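Local atomic coordinates of uncharacterized protein (Escherichia coli O157:H7, PDB entry 4R29), a protein that probably transfers a methyl group from S-adenosyl-L-methionine to a zinc-finger cysteine of host TAB2 and TAB3, blocking NF-kappa-B activation. Residues A[65-77]-A[120-132]. The protein carries 1 engineered substitution. Residues are numbered along the deposited sequence; the frame is centred on the assembly and turned at random.
Sequences EKARRFSYMKTMY and PDLHALCELPDIC
Lys66 NZ meets Glu127 OE2 at 2.6 Å, a salt bridge made from above the carboxylate plane. It flanks a helix packing in which segment 65-76 crosses helix 120-125 at -51°, with Ala124 as a single knob in a hole; the short helix leads into edge strand 131-137 of the Rossmann-like methyltransferase domain. On the opposite flank Arg69 grips the carboxylate of Asp121 side-on with two nitrogens, NE reaching OD1 at 2.7 Å and NH2 reaching OD2 at 3.1 Å. The first bond is nearly straight (N-H...O 164°) and the two planes lie only 27° apart, the signature of a bidentate salt bridge; bends at chi2 and chi3 fold the arginine back to achieve it. Ala124 CB is set among Lys66, Arg69, Phe70 and Met73, and Met73 SD lies 3.6 Å from Ala124 CB. Extended beyond CG, Met73 carries CE on to CG of Leu125, a residue that also touches Ile103 of helix 95-103. The Glu127 carboxylate stands almost perpendicular to the Phe70 ring, with OE1 over the ring centre, while Lys74 CD lies over the opposite face, toward the rim. Past the helix end, Tyr77 lies against the type II turn 128-131, where Pro129 CD makes a CH-pi contact 4.2 Å from its ring centroid.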
loop_
_atom_site.group_PDB
_atom_site.type_symbol
_atom_site.label_atom_id
_atom_site.label_comp_id
_atom_site.label_asym_id
_atom_site.label_seq_id
_atom_site.Cartn_x
_atom_site.Cartn_y
_atom_site.Cartn_z
ATOM N N GLU A 65 10.900 -12.950 -12.041
ATOM C CA GLU A 65 10.943 -11.596 -11.518
ATOM C C GLU A 65 10.726 -11.664 -10.011
ATOM O O GLU A 65 11.456 -11.037 -9.247
ATOM C CB GLU A 65 9.888 -10.711 -12.179
ATOM C CG GLU A 65 9.878 -9.262 -11.694
ATOM C CD GLU A 65 11.173 -8.517 -11.983
ATOM O OE1 GLU A 65 12.128 -9.144 -12.500
ATOM O OE2 GLU A 65 11.236 -7.295 -11.689
ATOM N N LYS A 66 9.741 -12.442 -9.580
ATOM C CA LYS A 66 9.465 -12.541 -8.158
ATOM C C LYS A 66 10.683 -13.035 -7.375
ATOM O O LYS A 66 11.008 -12.498 -6.317
ATOM C CB LYS A 66 8.267 -13.444 -7.866
ATOM C CG LYS A 66 7.948 -13.524 -6.371
ATOM C CD LYS A 66 6.844 -14.518 -6.076
ATOM C CE LYS A 66 7.094 -15.240 -4.746
ATOM N NZ LYS A 66 6.168 -16.398 -4.534
ATOM N N ALA A 67 11.350 -14.062 -7.890
ATOM C CA ALA A 67 12.506 -14.617 -7.195
ATOM C C ALA A 67 13.615 -13.588 -7.097
ATOM O O ALA A 67 14.246 -13.469 -6.049
ATOM C CB ALA A 67 12.998 -15.885 -7.877
ATOM N N ARG A 68 13.852 -12.837 -8.179
ATOM C CA ARG A 68 14.860 -11.767 -8.156
ATOM C C ARG A 68 14.510 -10.664 -7.147
ATOM O O ARG A 68 15.353 -10.215 -6.370
ATOM C CB ARG A 68 15.063 -11.144 -9.545
ATOM C CG ARG A 68 15.943 -11.959 -10.498
ATOM C CD ARG A 68 16.226 -11.205 -11.804
ATOM N NE ARG A 68 14.995 -10.816 -12.497
ATOM C CZ ARG A 68 14.435 -11.509 -13.486
ATOM N NH1 ARG A 68 14.999 -12.631 -13.917
ATOM N NH2 ARG A 68 13.309 -11.081 -14.048
ATOM N N ARG A 69 13.265 -10.218 -7.161
ATOM C CA ARG A 69 12.844 -9.194 -6.223
ATOM C C ARG A 69 12.917 -9.709 -4.779
ATOM O O ARG A 69 13.310 -8.975 -3.869
ATOM C CB ARG A 69 11.446 -8.709 -6.584
ATOM C CG ARG A 69 11.375 -8.133 -7.989
ATOM C CD ARG A 69 12.273 -6.902 -8.133
ATOM N NE ARG A 69 11.661 -5.738 -7.502
ATOM C CZ ARG A 69 12.311 -4.624 -7.195
ATOM N NH1 ARG A 69 13.602 -4.516 -7.455
ATOM N NH2 ARG A 69 11.669 -3.616 -6.631
ATOM N N PHE A 70 12.579 -10.980 -4.586
ATOM C CA PHE A 70 12.583 -11.586 -3.253
ATOM C C PHE A 70 13.993 -11.639 -2.656
ATOM O O PHE A 70 14.181 -11.379 -1.465
ATOM C CB PHE A 70 11.941 -12.975 -3.281
ATOM C CG PHE A 70 11.750 -13.593 -1.920
ATOM C CD1 PHE A 70 11.144 -12.877 -0.889
ATOM C CD2 PHE A 70 12.147 -14.906 -1.678
ATOM C CE1 PHE A 70 10.942 -13.461 0.378
ATOM C CE2 PHE A 70 11.963 -15.490 -0.430
ATOM C CZ PHE A 70 11.355 -14.765 0.603
ATOM N N SER A 71 14.981 -11.944 -3.494
ATOM C CA SER A 71 16.376 -11.929 -3.059
ATOM C C SER A 71 16.769 -10.538 -2.621
ATOM O O SER A 71 17.396 -10.354 -1.578
ATOM C CB SER A 71 17.302 -12.362 -4.194
ATOM O OG SER A 71 17.104 -13.729 -4.476
ATOM N N TYR A 72 16.431 -9.564 -3.454
ATOM C CA TYR A 72 16.668 -8.166 -3.133
ATOM C C TYR A 72 16.079 -7.829 -1.756
ATOM O O TYR A 72 16.733 -7.187 -0.945
ATOM C CB TYR A 72 16.065 -7.289 -4.234
ATOM C CG TYR A 72 15.862 -5.822 -3.892
ATOM C CD1 TYR A 72 16.805 -5.108 -3.172
ATOM C CD2 TYR A 72 14.741 -5.145 -4.325
ATOM C CE1 TYR A 72 16.623 -3.758 -2.880
ATOM C CE2 TYR A 72 14.553 -3.808 -4.040
ATOM C CZ TYR A 72 15.494 -3.119 -3.319
ATOM O OH TYR A 72 15.298 -1.781 -3.048
ATOM N N MET A 73 14.851 -8.271 -1.493
ATOM C CA MET A 73 14.187 -7.965 -0.226
ATOM C C MET A 73 14.857 -8.630 0.980
ATOM O O MET A 73 14.962 -8.045 2.070
ATOM C CB MET A 73 12.714 -8.360 -0.294
ATOM C CG MET A 73 11.883 -7.455 -1.195
ATOM S SD MET A 73 10.187 -8.037 -1.308
ATOM C CE MET A 73 9.472 -6.842 -2.446
ATOM N N LYS A 74 15.318 -9.855 0.770
ATOM C CA LYS A 74 15.965 -10.629 1.822
ATOM C C LYS A 74 17.283 -9.995 2.215
ATOM O O LYS A 74 17.631 -9.955 3.390
ATOM C CB LYS A 74 16.162 -12.072 1.364
ATOM C CG LYS A 74 14.876 -12.894 1.380
ATOM C CD LYS A 74 15.154 -14.351 1.030
ATOM C CE LYS A 74 15.781 -14.470 -0.360
ATOM N NZ LYS A 74 16.120 -15.891 -0.665
ATOM N N THR A 75 18.005 -9.478 1.224
ATOM C CA THR A 75 19.230 -8.743 1.489
ATOM C C THR A 75 18.950 -7.492 2.340
ATOM O O THR A 75 19.688 -7.201 3.286
ATOM C CB THR A 75 19.967 -8.350 0.169
ATOM O OG1 THR A 75 20.195 -9.524 -0.637
ATOM C CG2 THR A 75 21.323 -7.692 0.484
ATOM N N MET A 76 17.884 -6.757 2.011
ATOM C CA MET A 76 17.594 -5.511 2.725
ATOM C C MET A 76 16.810 -5.745 4.017
ATOM O O MET A 76 16.676 -4.849 4.832
ATOM C CB MET A 76 16.822 -4.542 1.831
ATOM C CG MET A 76 17.505 -4.223 0.505
ATOM S SD MET A 76 19.199 -3.687 0.756
ATOM C CE MET A 76 19.009 -2.308 1.892
ATOM N N TYR A 77 16.276 -6.946 4.200
ATOM C CA TYR A 77 15.490 -7.202 5.398
ATOM C C TYR A 77 16.285 -6.937 6.655
ATOM O O TYR A 77 17.438 -7.334 6.782
ATOM C CB TYR A 77 14.976 -8.639 5.450
ATOM C CG TYR A 77 14.159 -8.946 6.698
ATOM C CD1 TYR A 77 12.799 -8.629 6.758
ATOM C CD2 TYR A 77 14.737 -9.556 7.806
ATOM C CE1 TYR A 77 12.046 -8.911 7.886
ATOM C CE2 TYR A 77 13.990 -9.852 8.936
ATOM C CZ TYR A 77 12.651 -9.533 8.963
ATOM O OH TYR A 77 11.903 -9.821 10.068
ATOM N N PRO A 120 4.678 -8.905 -8.771
ATOM C CA PRO A 120 5.754 -9.716 -8.195
ATOM C C PRO A 120 6.292 -9.201 -6.857
ATOM O O PRO A 120 6.524 -10.019 -5.977
ATOM C CB PRO A 120 6.838 -9.664 -9.274
ATOM C CG PRO A 120 6.067 -9.526 -10.530
ATOM C CD PRO A 120 4.931 -8.605 -10.188
ATOM N N ASP A 121 6.489 -7.891 -6.713
ATOM C CA ASP A 121 6.963 -7.317 -5.453
ATOM C C ASP A 121 5.991 -7.619 -4.315
ATOM O O ASP A 121 6.392 -7.926 -3.204
ATOM C CB ASP A 121 7.106 -5.795 -5.572
ATOM C CG ASP A 121 8.370 -5.381 -6.271
ATOM O OD1 ASP A 121 9.139 -6.262 -6.698
ATOM O OD2 ASP A 121 8.601 -4.165 -6.394
ATOM N N LEU A 122 4.703 -7.481 -4.598
ATOM C CA LEU A 122 3.687 -7.689 -3.586
ATOM C C LEU A 122 3.789 -9.134 -3.084
ATOM O O LEU A 122 3.706 -9.392 -1.884
ATOM C CB LEU A 122 2.288 -7.379 -4.155
ATOM C CG LEU A 122 1.091 -7.788 -3.284
ATOM C CD1 LEU A 122 1.181 -7.145 -1.878
ATOM C CD2 LEU A 122 -0.288 -7.510 -3.958
ATOM N N HIS A 123 3.970 -10.075 -4.008
ATOM C CA HIS A 123 4.073 -11.480 -3.622
ATOM C C HIS A 123 5.354 -11.764 -2.838
ATOM O O HIS A 123 5.327 -12.490 -1.852
ATOM C CB HIS A 123 3.904 -12.402 -4.839
ATOM C CG HIS A 123 2.488 -12.491 -5.305
ATOM N ND1 HIS A 123 1.873 -11.480 -6.019
ATOM C CD2 HIS A 123 1.534 -13.430 -5.092
ATOM C CE1 HIS A 123 0.614 -11.807 -6.246
ATOM N NE2 HIS A 123 0.382 -12.983 -5.700
ATOM N N ALA A 124 6.463 -11.172 -3.269
ATOM C CA ALA A 124 7.738 -11.327 -2.567
ATOM C C ALA A 124 7.672 -10.749 -1.148
ATOM O O ALA A 124 8.223 -11.328 -0.197
ATOM C CB ALA A 124 8.885 -10.679 -3.366
ATOM N N LEU A 125 7.003 -9.601 -1.021
ATOM C CA LEU A 125 6.879 -8.882 0.242
ATOM C C LEU A 125 6.229 -9.750 1.318
ATOM O O LEU A 125 6.630 -9.725 2.494
ATOM C CB LEU A 125 5.990 -7.656 0.041
ATOM C CG LEU A 125 6.573 -6.260 0.110
ATOM C CD1 LEU A 125 5.407 -5.313 0.385
ATOM C CD2 LEU A 125 7.643 -6.132 1.205
ATOM N N CYS A 126 5.202 -10.486 0.899
ATOM C CA CYS A 126 4.412 -11.342 1.775
ATOM C C CYS A 126 5.139 -12.583 2.281
ATOM O O CYS A 126 4.638 -13.276 3.176
ATOM C CB CYS A 126 3.141 -11.768 1.053
ATOM S SG CYS A 126 1.957 -10.434 0.932
ATOM N N GLU A 127 6.313 -12.858 1.712
ATOM C CA GLU A 127 7.099 -14.009 2.132
ATOM C C GLU A 127 8.234 -13.670 3.113
ATOM O O GLU A 127 9.022 -14.539 3.461
ATOM C CB GLU A 127 7.626 -14.781 0.909
ATOM C CG GLU A 127 6.522 -15.204 -0.074
ATOM C CD GLU A 127 7.054 -15.978 -1.295
ATOM O OE1 GLU A 127 8.273 -15.922 -1.575
ATOM O OE2 GLU A 127 6.243 -16.643 -1.983
ATOM N N LEU A 128 8.306 -12.422 3.566
ATOM C CA LEU A 128 9.324 -12.011 4.540
ATOM C C LEU A 128 8.868 -12.215 5.988
ATOM O O LEU A 128 7.692 -12.039 6.301
ATOM C CB LEU A 128 9.693 -10.543 4.326
ATOM C CG LEU A 128 10.342 -10.186 2.988
ATOM C CD1 LEU A 128 10.276 -8.679 2.743
ATOM C CD2 LEU A 128 11.793 -10.713 2.909
ATOM N N PRO A 129 9.798 -12.565 6.888
ATOM C CA PRO A 129 9.317 -12.845 8.250
ATOM C C PRO A 129 8.746 -11.580 8.898
ATOM O O PRO A 129 9.334 -10.499 8.742
ATOM C CB PRO A 129 10.580 -13.311 9.001
ATOM C CG PRO A 129 11.626 -13.609 7.912
ATOM C CD PRO A 129 11.265 -12.684 6.769
ATOM N N ASP A 130 7.613 -11.730 9.586
ATOM C CA ASP A 130 6.975 -10.656 10.354
ATOM C C ASP A 130 6.518 -9.471 9.498
ATOM O O ASP A 130 6.293 -8.380 10.013
ATOM C CB ASP A 130 7.899 -10.166 11.459
ATOM C CG ASP A 130 8.482 -11.307 12.269
ATOM O OD1 ASP A 130 7.689 -12.018 12.925
ATOM O OD2 ASP A 130 9.723 -11.495 12.233
ATOM N N ILE A 131 6.402 -9.694 8.194
ATOM C CA ILE A 131 5.911 -8.685 7.275
ATOM C C ILE A 131 4.477 -9.013 6.852
ATOM O O ILE A 131 4.237 -10.037 6.212
ATOM C CB ILE A 131 6.811 -8.597 6.031
ATOM C CG1 ILE A 131 8.255 -8.306 6.446
ATOM C CG2 ILE A 131 6.312 -7.526 5.093
ATOM C CD1 ILE A 131 8.418 -6.984 7.135
ATOM N N CYS A 132 3.533 -8.147 7.218
ATOM C CA CYS A 132 2.134 -8.323 6.832
ATOM C C CYS A 132 1.639 -7.244 5.855
ATOM O O CYS A 132 2.042 -6.075 5.927
ATOM C CB CYS A 132 1.239 -8.341 8.071
ATOM S SG CYS A 132 1.704 -9.563 9.324
#